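Local coordinates for ORF 37 (Human herpesvirus 8 type M, PDB 3FHD), which acts as an endonuclease and exonuclease on single- and double-stranded DNA, processing branched viral DNA intermediates so that unit-length linear genomes can be packaged, at residues Ile165-His171 against Tyr397-Gln402; Cys205-Lys210 against Ile267-Phe271; Leu213-His218 against Lys263-Ile267; Ala427-Lys433 against Glu454-Ile460. One frame throughout, in Å; residues are numbered along the deposited sequence.

Interaction 1: Ile165-His171 against Tyr397-Gln402; sequences ISSSKFH and YQVLLQ. With SO4 (sulfate ion), chain B.
Leu401 lays its CB over one face of the Phe170 ring, 4.3 Å from the ring centroid, in the tightly packed half of this contact. Phe170 crosses Tyr397 at about a right angle, its CD2 3.9 Å from CD1 at the edge of the tyrosine ring. On a face of that same tyrosine ring stands the edge of His171, a T-shaped pair with planes at 77°; CG of the histidine lies anti to its own backbone N (chi1 179°), which brings CD2 to 3.5 Å from Tyr397 CD2. Ala478 of helix 468-489 adds to the packing round Phe170.

The other half is polar and looser. Ser167 OG receives two weak bonds, each 3.3 Å long, from Gln398 NE2 and Gln402 NE2, the second almost straight at 176°, and gives its own proton to sulfate O3 at 2.6 Å. Ser168 holds sulfate O1 through its backbone N (3.1 Å) and its OG (2.9 Å), and Arg161 and Ser241 complete the grip on the anion. Gln402 NE2 also bonds Glu266, a magnesium ligand, while Gln398 OE1 accepts a hydrogen bond from Lys268 NZ. Hydroxyls, amides and an arginine gathered round a sulfate beside the metal site would suit a DNA phosphate.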
# COMPACT_ATOMS: atom_id res chain seq x y z
N ILE A 165 7.03 -6.24 6.55
CA ILE A 165 7.25 -4.81 6.40
C ILE A 165 6.41 -4.38 5.18
O ILE A 165 6.76 -4.70 4.04
CB ILE A 165 8.71 -4.46 6.20
CG1 ILE A 165 9.52 -4.71 7.50
CG2 ILE A 165 8.85 -2.93 5.82
CD1 ILE A 165 11.06 -4.72 7.27
N SER A 166 5.28 -3.73 5.45
CA SER A 166 4.33 -3.32 4.42
C SER A 166 4.69 -1.91 4.01
O SER A 166 5.52 -1.28 4.65
CB SER A 166 2.91 -3.38 4.98
OG SER A 166 2.78 -2.49 6.10
N SER A 167 4.08 -1.39 2.93
CA SER A 167 4.45 -0.07 2.46
C SER A 167 4.15 1.10 3.41
O SER A 167 4.88 2.08 3.40
CB SER A 167 3.91 0.20 1.04
OG SER A 167 2.52 0.51 1.08
N SER A 168 3.13 0.98 4.25
CA SER A 168 2.83 1.96 5.30
C SER A 168 3.86 1.96 6.45
O SER A 168 3.89 2.90 7.24
CB SER A 168 1.43 1.66 5.88
OG SER A 168 1.44 0.38 6.50
N LYS A 169 4.67 0.90 6.55
CA LYS A 169 5.72 0.77 7.58
C LYS A 169 7.13 0.90 6.97
O LYS A 169 8.12 0.85 7.69
CB LYS A 169 5.65 -0.60 8.25
CG LYS A 169 4.42 -0.76 9.18
CD LYS A 169 4.44 -2.12 9.81
CE LYS A 169 3.07 -2.50 10.27
NZ LYS A 169 3.18 -3.51 11.35
N PHE A 170 7.23 1.07 5.67
CA PHE A 170 8.58 1.03 5.05
C PHE A 170 9.54 2.18 5.49
O PHE A 170 10.72 1.94 5.78
CB PHE A 170 8.48 0.89 3.51
CG PHE A 170 9.82 0.64 2.86
CD1 PHE A 170 10.45 -0.59 3.02
CD2 PHE A 170 10.44 1.62 2.12
CE1 PHE A 170 11.72 -0.83 2.44
CE2 PHE A 170 11.71 1.41 1.52
CZ PHE A 170 12.36 0.17 1.68
N HIS A 171 9.05 3.41 5.54
CA HIS A 171 9.84 4.51 6.07
C HIS A 171 10.34 4.23 7.51
O HIS A 171 11.53 4.41 7.79
CB HIS A 171 9.07 5.84 5.99
CG HIS A 171 9.84 7.00 6.55
ND1 HIS A 171 9.58 7.54 7.79
CD2 HIS A 171 10.87 7.72 6.04
CE1 HIS A 171 10.42 8.53 8.03
NE2 HIS A 171 11.21 8.66 6.98
N TYR A 397 8.74 6.78 0.51
CA TYR A 397 9.16 5.43 0.88
C TYR A 397 8.01 4.40 0.66
O TYR A 397 8.26 3.28 0.28
CB TYR A 397 9.51 5.42 2.37
CG TYR A 397 10.88 5.97 2.63
CD1 TYR A 397 11.96 5.11 2.89
CD2 TYR A 397 11.13 7.34 2.55
CE1 TYR A 397 13.26 5.62 3.11
CE2 TYR A 397 12.43 7.86 2.74
CZ TYR A 397 13.49 6.98 3.02
OH TYR A 397 14.77 7.46 3.23
N GLN A 398 6.79 4.80 0.97
CA GLN A 398 5.62 3.94 0.71
C GLN A 398 5.47 3.55 -0.76
O GLN A 398 5.31 2.37 -1.07
CB GLN A 398 4.33 4.61 1.23
CG GLN A 398 3.06 3.82 0.89
CD GLN A 398 1.86 4.25 1.72
OE1 GLN A 398 1.71 5.44 2.04
NE2 GLN A 398 1.02 3.28 2.09
N VAL A 399 5.54 4.53 -1.67
CA VAL A 399 5.39 4.26 -3.09
C VAL A 399 6.63 3.51 -3.61
O VAL A 399 6.54 2.71 -4.55
CB VAL A 399 5.10 5.56 -3.90
CG1 VAL A 399 4.87 5.24 -5.38
CG2 VAL A 399 3.87 6.29 -3.34
N LEU A 400 7.79 3.81 -3.01
CA LEU A 400 9.05 3.13 -3.35
C LEU A 400 8.85 1.63 -3.16
O LEU A 400 9.18 0.84 -4.07
CB LEU A 400 10.22 3.64 -2.47
CG LEU A 400 11.61 3.19 -2.93
CD1 LEU A 400 12.70 4.22 -2.55
CD2 LEU A 400 11.96 1.80 -2.45
N LEU A 401 8.37 1.22 -1.98
CA LEU A 401 8.11 -0.23 -1.79
C LEU A 401 7.04 -0.82 -2.73
O LEU A 401 7.19 -1.95 -3.20
CB LEU A 401 7.81 -0.58 -0.33
CG LEU A 401 7.75 -2.09 -0.01
CD1 LEU A 401 9.15 -2.79 -0.25
CD2 LEU A 401 7.25 -2.35 1.45
N GLN A 402 5.94 -0.08 -2.98
CA GLN A 402 4.94 -0.53 -3.92
C GLN A 402 5.56 -0.70 -5.30
O GLN A 402 5.23 -1.68 -6.00
CB GLN A 402 3.73 0.42 -4.00
CG GLN A 402 3.02 0.64 -2.70
CD GLN A 402 1.90 1.67 -2.78
OE1 GLN A 402 1.57 2.17 -3.84
NE2 GLN A 402 1.34 1.98 -1.63
S SO4 B . 0.13 -1.13 2.78
O1 SO4 B . 0.80 -1.13 4.07
O2 SO4 B . -0.31 0.24 2.47
O3 SO4 B . 1.12 -1.57 1.81
O4 SO4 B . -0.93 -2.11 2.77

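Interaction 2: Cys205-Lys210 against Ile267-Phe271; sequences CEEVVK and IKCRF. With MG (magnesium ion), chain E; SO4 (sulfate ion), chain C.
Ile267 carries the core of this contact, its CG2 set 3.6 Å from Val209 CB as the two side chains run antiparallel alongside each other. Its CD1 runs on to Lys210, meeting CG at a tight 3.5 Å. Farther along the strand, Cys269 SG sits 3.6 Å from Cys205 CB; the two cysteines are not disulfide-bonded here, although that bond is known in this protein. Cys205 SG lies at the edge of the Phe271 ring, 3.7 Å from CE1, a sulfur-aromatic contact.

Beside this apolar row lies the metal site. Ile267 O binds magnesium at 2.4 Å, alongside Asp243 and Glu266. Glu206, a magnesium ligand in another structure of this protein, extends its chain past CG (chi2 -161°) and stops with OE2 3.1 Å from the ion, unbound. A water bridges that carboxylate to the strand, donating to Glu206 OE2 and accepting from Cys269 N at 3.1 Å. Lys210 NZ bonds the backbone O of Asp243, tying the helix to another ligand-bearing segment.

Helix segment 205-210 and strand segment 267-269 have axes 8.2 Å apart, their N-to-C directions at 127°. Strand 423-432 borders strand 262-269 and sends Phe431 against both cysteines, while Leu459 of strand 455-464 touches Val209.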
# COMPACT_ATOMS: atom_id res chain seq x y z
N CYS A 205 -13.53 8.76 2.00
CA CYS A 205 -12.90 9.72 1.11
C CYS A 205 -11.92 9.09 0.11
O CYS A 205 -11.91 9.48 -1.06
CB CYS A 205 -12.24 10.83 1.92
SG CYS A 205 -13.53 11.94 2.63
N GLU A 206 -11.12 8.11 0.55
CA GLU A 206 -10.26 7.38 -0.38
C GLU A 206 -11.03 6.76 -1.53
O GLU A 206 -10.58 6.82 -2.67
CB GLU A 206 -9.35 6.36 0.32
CG GLU A 206 -8.25 7.10 1.06
CD GLU A 206 -7.05 6.22 1.41
OE1 GLU A 206 -6.95 5.09 0.86
OE2 GLU A 206 -6.22 6.70 2.23
N GLU A 207 -12.21 6.20 -1.23
CA GLU A 207 -13.05 5.60 -2.27
C GLU A 207 -13.53 6.64 -3.28
O GLU A 207 -13.68 6.34 -4.47
CB GLU A 207 -14.28 4.88 -1.68
CG GLU A 207 -14.00 3.52 -1.05
CD GLU A 207 -13.31 2.56 -2.00
OE1 GLU A 207 -13.85 2.30 -3.11
OE2 GLU A 207 -12.23 2.06 -1.62
N VAL A 208 -13.78 7.87 -2.79
CA VAL A 208 -14.19 8.94 -3.69
C VAL A 208 -13.07 9.27 -4.66
O VAL A 208 -13.32 9.42 -5.88
CB VAL A 208 -14.68 10.20 -2.94
CG1 VAL A 208 -14.75 11.39 -3.89
CG2 VAL A 208 -16.04 9.95 -2.33
N VAL A 209 -11.84 9.39 -4.14
CA VAL A 209 -10.72 9.64 -5.03
C VAL A 209 -10.53 8.52 -6.08
O VAL A 209 -10.25 8.82 -7.24
CB VAL A 209 -9.40 9.92 -4.28
CG1 VAL A 209 -8.23 10.15 -5.29
CG2 VAL A 209 -9.56 11.12 -3.34
N LYS A 210 -10.68 7.26 -5.68
CA LYS A 210 -10.61 6.14 -6.65
C LYS A 210 -11.60 6.34 -7.78
O LYS A 210 -11.25 6.18 -8.95
CB LYS A 210 -10.94 4.78 -6.02
CG LYS A 210 -9.93 4.28 -5.07
CD LYS A 210 -10.10 2.80 -4.73
CE LYS A 210 -9.39 2.57 -3.39
NZ LYS A 210 -9.07 1.16 -3.05
N ILE A 267 -3.30 6.83 -2.92
CA ILE A 267 -4.30 7.89 -2.68
C ILE A 267 -4.16 8.43 -1.25
O ILE A 267 -4.03 7.66 -0.33
CB ILE A 267 -5.73 7.35 -2.96
CG1 ILE A 267 -5.93 7.15 -4.46
CG2 ILE A 267 -6.84 8.28 -2.35
CD1 ILE A 267 -7.02 6.19 -4.80
N LYS A 268 -4.12 9.77 -1.08
CA LYS A 268 -4.11 10.40 0.26
C LYS A 268 -5.21 11.47 0.30
O LYS A 268 -5.52 12.06 -0.72
CB LYS A 268 -2.76 11.10 0.55
CG LYS A 268 -1.54 10.19 0.46
CD LYS A 268 -1.64 9.12 1.56
CE LYS A 268 -0.49 8.12 1.43
NZ LYS A 268 -0.70 6.95 2.31
N CYS A 269 -5.81 11.71 1.45
CA CYS A 269 -6.78 12.81 1.57
C CYS A 269 -6.27 13.81 2.57
O CYS A 269 -5.64 13.42 3.57
CB CYS A 269 -8.16 12.27 1.96
SG CYS A 269 -8.78 11.02 0.86
N ARG A 270 -6.48 15.11 2.30
CA ARG A 270 -5.96 16.17 3.16
C ARG A 270 -7.03 16.77 4.05
O ARG A 270 -7.60 17.79 3.70
CB ARG A 270 -5.39 17.29 2.31
CG ARG A 270 -4.38 16.84 1.30
CD ARG A 270 -3.04 16.96 1.91
NE ARG A 270 -2.88 15.92 2.89
CZ ARG A 270 -1.89 15.86 3.77
NH1 ARG A 270 -0.98 16.82 3.79
NH2 ARG A 270 -1.83 14.84 4.61
N PHE A 271 -7.29 16.16 5.21
CA PHE A 271 -8.41 16.61 6.01
C PHE A 271 -8.21 17.98 6.67
O PHE A 271 -9.19 18.65 7.01
CB PHE A 271 -8.82 15.54 7.00
CG PHE A 271 -9.36 14.30 6.33
CD1 PHE A 271 -10.31 14.40 5.29
CD2 PHE A 271 -8.92 13.04 6.72
CE1 PHE A 271 -10.80 13.27 4.67
CE2 PHE A 271 -9.41 11.89 6.10
CZ PHE A 271 -10.36 12.02 5.07
MG MG E . -3.88 5.45 0.54
S SO4 C . -4.41 15.83 7.02
O1 SO4 C . -5.12 16.15 8.27
O2 SO4 C . -4.35 17.00 6.14
O3 SO4 C . -3.05 15.44 7.38
O4 SO4 C . -5.10 14.70 6.40
O HOH W 1 -5.63 9.43 3.58

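Interaction 3: Leu213-His218 against Lys263-Ile267; sequences LATLLH and KVYEI. With MG (magnesium ion), chain E.
The metal-bearing strand of the PD-(D/E)XK nuclease core, 262-269, is covered on one side by the end of helix 203-217, where Leu213 and His218 meet Tyr265. His218 NE2 and Tyr265 OH form a short hydrogen bond of 2.6 Å in which either could be the donor. The phenol oxygen lies at the edge of the imidazole, near its plane, and the two rings meet rim to rim with planes at 73°. On its far nitrogen, ND1, the histidine is bonded to Glu221, so both ring nitrogens are engaged and its rotation is fixed. Lys263 CD also reaches the imidazole edge, 3.7 Å from CE1.

Leu213 supplies the apolar half. Its CD1 lies 3.9 Å from Tyr265 CB and meets Ile267 CD1 tip to tip at 3.8 Å. A wider pi-type turn ends the helix: Leu213 O accepts from both Leu217 N and His218 N, the latter at 2.9 Å.

Tyr265 and Ile267 point toward the helix, whereas the intervening Glu266 points away and binds magnesium through OE2 at 2.4 Å. Gln402 and Lys268 bond its carboxylate oxygens. One strand that buries alternate residues under a helix while presenting an acidic metal ligand on its other side is characteristic of the PD-(D/E)XK fold.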
# COMPACT_ATOMS: atom_id res chain seq x y z
N LEU A 213 -10.32 9.02 -10.22
CA LEU A 213 -9.26 8.49 -11.07
C LEU A 213 -9.84 7.60 -12.18
O LEU A 213 -9.55 7.78 -13.36
CB LEU A 213 -8.23 7.70 -10.21
CG LEU A 213 -7.46 8.53 -9.16
CD1 LEU A 213 -6.51 7.71 -8.23
CD2 LEU A 213 -6.69 9.67 -9.85
N ALA A 214 -10.70 6.66 -11.77
CA ALA A 214 -11.31 5.69 -12.68
C ALA A 214 -12.20 6.35 -13.75
O ALA A 214 -12.08 6.08 -14.96
CB ALA A 214 -12.09 4.67 -11.86
N THR A 215 -13.09 7.23 -13.30
CA THR A 215 -14.10 7.87 -14.14
C THR A 215 -13.60 9.09 -14.93
O THR A 215 -14.03 9.31 -16.09
CB THR A 215 -15.30 8.29 -13.27
OG1 THR A 215 -15.81 7.13 -12.61
CG2 THR A 215 -16.39 8.93 -14.11
N LEU A 216 -12.74 9.89 -14.33
CA LEU A 216 -12.36 11.16 -14.97
C LEU A 216 -10.99 11.17 -15.61
O LEU A 216 -10.78 11.89 -16.59
CB LEU A 216 -12.53 12.35 -14.01
CG LEU A 216 -13.88 12.50 -13.29
CD1 LEU A 216 -13.85 13.70 -12.36
CD2 LEU A 216 -15.09 12.61 -14.25
N LEU A 217 -10.06 10.39 -15.08
CA LEU A 217 -8.70 10.32 -15.63
C LEU A 217 -8.49 9.12 -16.53
O LEU A 217 -7.69 9.18 -17.46
CB LEU A 217 -7.63 10.30 -14.52
CG LEU A 217 -7.04 11.65 -14.05
CD1 LEU A 217 -8.13 12.61 -13.58
CD2 LEU A 217 -6.00 11.42 -12.93
N HIS A 218 -9.16 8.01 -16.25
CA HIS A 218 -8.93 6.80 -17.02
C HIS A 218 -10.25 6.17 -17.51
O HIS A 218 -10.49 4.98 -17.31
CB HIS A 218 -8.09 5.81 -16.20
CG HIS A 218 -6.73 6.34 -15.84
ND1 HIS A 218 -5.69 6.40 -16.74
CD2 HIS A 218 -6.24 6.80 -14.66
CE1 HIS A 218 -4.62 6.88 -16.14
NE2 HIS A 218 -4.92 7.13 -14.88
N LYS A 263 -0.20 2.33 -14.69
CA LYS A 263 0.00 3.54 -13.90
C LYS A 263 -0.49 3.24 -12.49
O LYS A 263 -1.63 2.84 -12.31
CB LYS A 263 -0.75 4.73 -14.49
CG LYS A 263 -0.21 5.24 -15.84
CD LYS A 263 -0.98 6.48 -16.31
CE LYS A 263 -0.37 7.12 -17.57
NZ LYS A 263 1.06 7.52 -17.34
N VAL A 264 0.38 3.39 -11.51
CA VAL A 264 0.00 3.00 -10.14
C VAL A 264 -0.19 4.25 -9.27
O VAL A 264 0.70 5.11 -9.22
CB VAL A 264 1.03 1.97 -9.53
CG1 VAL A 264 0.68 1.63 -8.08
CG2 VAL A 264 1.10 0.70 -10.42
N TYR A 265 -1.32 4.35 -8.54
CA TYR A 265 -1.59 5.52 -7.68
C TYR A 265 -1.78 5.18 -6.19
O TYR A 265 -2.55 4.27 -5.85
CB TYR A 265 -2.85 6.29 -8.15
CG TYR A 265 -2.87 6.82 -9.57
CD1 TYR A 265 -2.85 8.19 -9.82
CD2 TYR A 265 -2.97 5.95 -10.67
CE1 TYR A 265 -2.89 8.68 -11.15
CE2 TYR A 265 -3.03 6.42 -11.97
CZ TYR A 265 -2.98 7.78 -12.21
OH TYR A 265 -3.02 8.24 -13.50
N GLU A 266 -1.03 5.87 -5.33
CA GLU A 266 -1.25 5.86 -3.90
C GLU A 266 -2.15 7.08 -3.55
O GLU A 266 -1.79 8.20 -3.85
CB GLU A 266 0.08 5.92 -3.17
CG GLU A 266 0.01 6.08 -1.66
CD GLU A 266 -0.86 5.03 -0.94
OE1 GLU A 266 -0.83 3.80 -1.26
OE2 GLU A 266 -1.56 5.44 -0.00
N ILE A 267 -3.30 6.83 -2.92
CA ILE A 267 -4.30 7.89 -2.68
C ILE A 267 -4.16 8.43 -1.25
O ILE A 267 -4.03 7.66 -0.33
CB ILE A 267 -5.73 7.35 -2.96
CG1 ILE A 267 -5.93 7.15 -4.46
CG2 ILE A 267 -6.84 8.28 -2.35
CD1 ILE A 267 -7.02 6.19 -4.80
MG MG E . -3.88 5.45 0.54

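Interaction 4: Ala427-Lys433 against Glu454-Ile460; sequences ATGFFRK and EIPTLLI
Phe430 and Leu458 lie side by side and point the same way, with Leu458 CD2 over one face of the phenyl ring, 4.0 Å from its centroid. Ile460 presses on the ring from the same side, obliquely, its CD1 3.8 Å from Phe430 CE2. On the same face of the sheet, Ile455 CD1 rests over the guanidinium of Arg432. That arginine leaves its backbone with CG between N and the carbonyl carbon (chi1 75°) and then runs extended, passing Thr457 CG2 at 3.6 Å from its CG; Asp438 and Asp369 take its charged end.

The other face is shaped by Phe431, whose ring lies obliquely against Pro456, CE1 3.8 Å from CB, and whose CE2 lies above Gly429, where there is no side chain to collide with it. Helix 203-217 covers this face through Cys205, Val208 and Val209.

The strands are antiparallel, with paired bonds between Thr428 and Ile460 and between Arg432 and Ile455. Between these pairs the register slips by one residue: Phe430 N bonds Leu458 O, but Phe430 O receives Thr457 N at 2.9 Å, the donor tilted 31° from the carbonyl plane. At the outer end, Lys433 NZ forms a salt bridge to Glu454 OE2 at 3.3 Å, its hydrogen bond weak. Two residues, Thr457 and Leu458, opposite the single Phe430 make this a classic beta bulge.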
# COMPACT_ATOMS: atom_id res chain seq x y z
N ALA A 427 -1.92 10.52 -5.53
CA ALA A 427 -3.16 11.23 -5.84
C ALA A 427 -3.75 11.80 -4.55
O ALA A 427 -4.21 11.06 -3.70
CB ALA A 427 -4.14 10.30 -6.48
N THR A 428 -3.76 13.13 -4.44
CA THR A 428 -4.17 13.82 -3.23
C THR A 428 -5.53 14.45 -3.47
O THR A 428 -5.67 15.26 -4.38
CB THR A 428 -3.17 14.94 -2.88
OG1 THR A 428 -1.89 14.38 -2.55
CG2 THR A 428 -3.65 15.73 -1.68
N GLY A 429 -6.52 14.06 -2.64
CA GLY A 429 -7.86 14.62 -2.70
C GLY A 429 -8.13 15.65 -1.61
O GLY A 429 -7.67 15.51 -0.49
N PHE A 430 -8.90 16.68 -1.96
CA PHE A 430 -9.28 17.78 -1.06
C PHE A 430 -10.78 17.83 -1.09
O PHE A 430 -11.40 17.50 -2.13
CB PHE A 430 -8.71 19.11 -1.54
CG PHE A 430 -7.21 19.20 -1.49
CD1 PHE A 430 -6.56 19.81 -0.42
CD2 PHE A 430 -6.43 18.69 -2.53
CE1 PHE A 430 -5.18 19.89 -0.36
CE2 PHE A 430 -5.04 18.79 -2.50
CZ PHE A 430 -4.41 19.38 -1.40
N PHE A 431 -11.37 18.21 0.04
CA PHE A 431 -12.81 18.05 0.25
C PHE A 431 -13.46 19.26 0.93
O PHE A 431 -12.76 20.10 1.51
CB PHE A 431 -13.12 16.77 1.07
CG PHE A 431 -12.76 15.49 0.38
CD1 PHE A 431 -13.69 14.79 -0.38
CD2 PHE A 431 -11.48 14.96 0.51
CE1 PHE A 431 -13.36 13.59 -1.02
CE2 PHE A 431 -11.14 13.75 -0.15
CZ PHE A 431 -12.09 13.09 -0.92
N ARG A 432 -14.78 19.32 0.82
CA ARG A 432 -15.60 20.27 1.56
C ARG A 432 -16.83 19.62 2.22
O ARG A 432 -17.34 18.59 1.76
CB ARG A 432 -15.99 21.48 0.69
CG ARG A 432 -17.09 21.21 -0.35
CD ARG A 432 -17.54 22.53 -1.00
NE ARG A 432 -18.57 22.33 -2.04
CZ ARG A 432 -19.86 22.09 -1.80
NH1 ARG A 432 -20.32 21.98 -0.55
NH2 ARG A 432 -20.72 21.97 -2.82
N LYS A 433 -17.27 20.23 3.32
CA LYS A 433 -18.52 19.83 3.95
C LYS A 433 -19.72 20.07 3.03
O LYS A 433 -19.74 21.03 2.24
CB LYS A 433 -18.72 20.57 5.28
CG LYS A 433 -17.71 20.25 6.40
CD LYS A 433 -17.65 18.72 6.71
CE LYS A 433 -16.88 18.43 8.02
NZ LYS A 433 -16.75 16.96 8.29
N GLU A 454 -18.05 13.60 2.46
CA GLU A 454 -17.73 14.96 1.99
C GLU A 454 -17.61 15.06 0.46
O GLU A 454 -17.36 14.08 -0.24
CB GLU A 454 -16.45 15.45 2.65
CG GLU A 454 -16.56 15.64 4.14
CD GLU A 454 -16.32 14.35 4.96
OE1 GLU A 454 -16.19 13.21 4.40
OE2 GLU A 454 -16.28 14.50 6.20
N ILE A 455 -17.78 16.28 -0.04
CA ILE A 455 -17.70 16.57 -1.47
C ILE A 455 -16.25 16.86 -1.92
O ILE A 455 -15.62 17.76 -1.37
CB ILE A 455 -18.62 17.77 -1.80
CG1 ILE A 455 -20.10 17.36 -1.65
CG2 ILE A 455 -18.33 18.37 -3.19
CD1 ILE A 455 -21.07 18.58 -1.61
N PRO A 456 -15.75 16.12 -2.94
CA PRO A 456 -14.42 16.43 -3.49
C PRO A 456 -14.39 17.74 -4.27
O PRO A 456 -15.31 18.03 -5.07
CB PRO A 456 -14.10 15.24 -4.39
CG PRO A 456 -15.43 14.67 -4.77
CD PRO A 456 -16.38 14.98 -3.63
N THR A 457 -13.34 18.52 -4.04
CA THR A 457 -13.19 19.84 -4.64
C THR A 457 -11.97 19.93 -5.55
O THR A 457 -11.98 20.66 -6.54
CB THR A 457 -13.04 20.95 -3.56
OG1 THR A 457 -11.90 20.64 -2.75
CG2 THR A 457 -14.30 21.05 -2.68
N LEU A 458 -10.91 19.20 -5.20
CA LEU A 458 -9.62 19.36 -5.85
C LEU A 458 -8.87 18.05 -5.82
O LEU A 458 -8.90 17.33 -4.81
CB LEU A 458 -8.83 20.42 -5.08
CG LEU A 458 -7.50 20.98 -5.58
CD1 LEU A 458 -7.71 21.92 -6.78
CD2 LEU A 458 -6.83 21.74 -4.41
N LEU A 459 -8.19 17.75 -6.93
CA LEU A 459 -7.34 16.57 -7.07
C LEU A 459 -5.96 16.99 -7.57
O LEU A 459 -5.84 17.71 -8.56
CB LEU A 459 -7.99 15.54 -8.02
CG LEU A 459 -7.27 14.20 -8.24
CD1 LEU A 459 -7.27 13.34 -7.00
CD2 LEU A 459 -7.87 13.43 -9.42
N ILE A 460 -4.92 16.57 -6.87
CA ILE A 460 -3.56 16.80 -7.34
C ILE A 460 -2.89 15.44 -7.61
O ILE A 460 -2.96 14.56 -6.76
CB ILE A 460 -2.76 17.60 -6.31
CG1 ILE A 460 -3.48 18.95 -6.03
CG2 ILE A 460 -1.32 17.79 -6.79
CD1 ILE A 460 -2.66 19.92 -5.21
O HOH W 2 -0.38 14.73 -5.00

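How the interactions relate
From the N terminus, residues 165-171 begin the longest loop, which interaction 1 closes at 397-402 of helix 394-412. Within it helix 203-217 pairs twice with strand 262-269: interaction 3, between 213-218 and 263-267, lies wholly within the span of interaction 2, and the two share Ile267. Interaction 4 follows in series, a short closure between strands 423-432 and 455-464. The sheet joins these last three contacts, since strand 423-432 pairs with strand 262-269, as in Lys268 with Ala427. Interaction 1 reaches them through Gln402 to Glu266 and Gln398 to Lys268, linking helix 394-412 to the magnesium site.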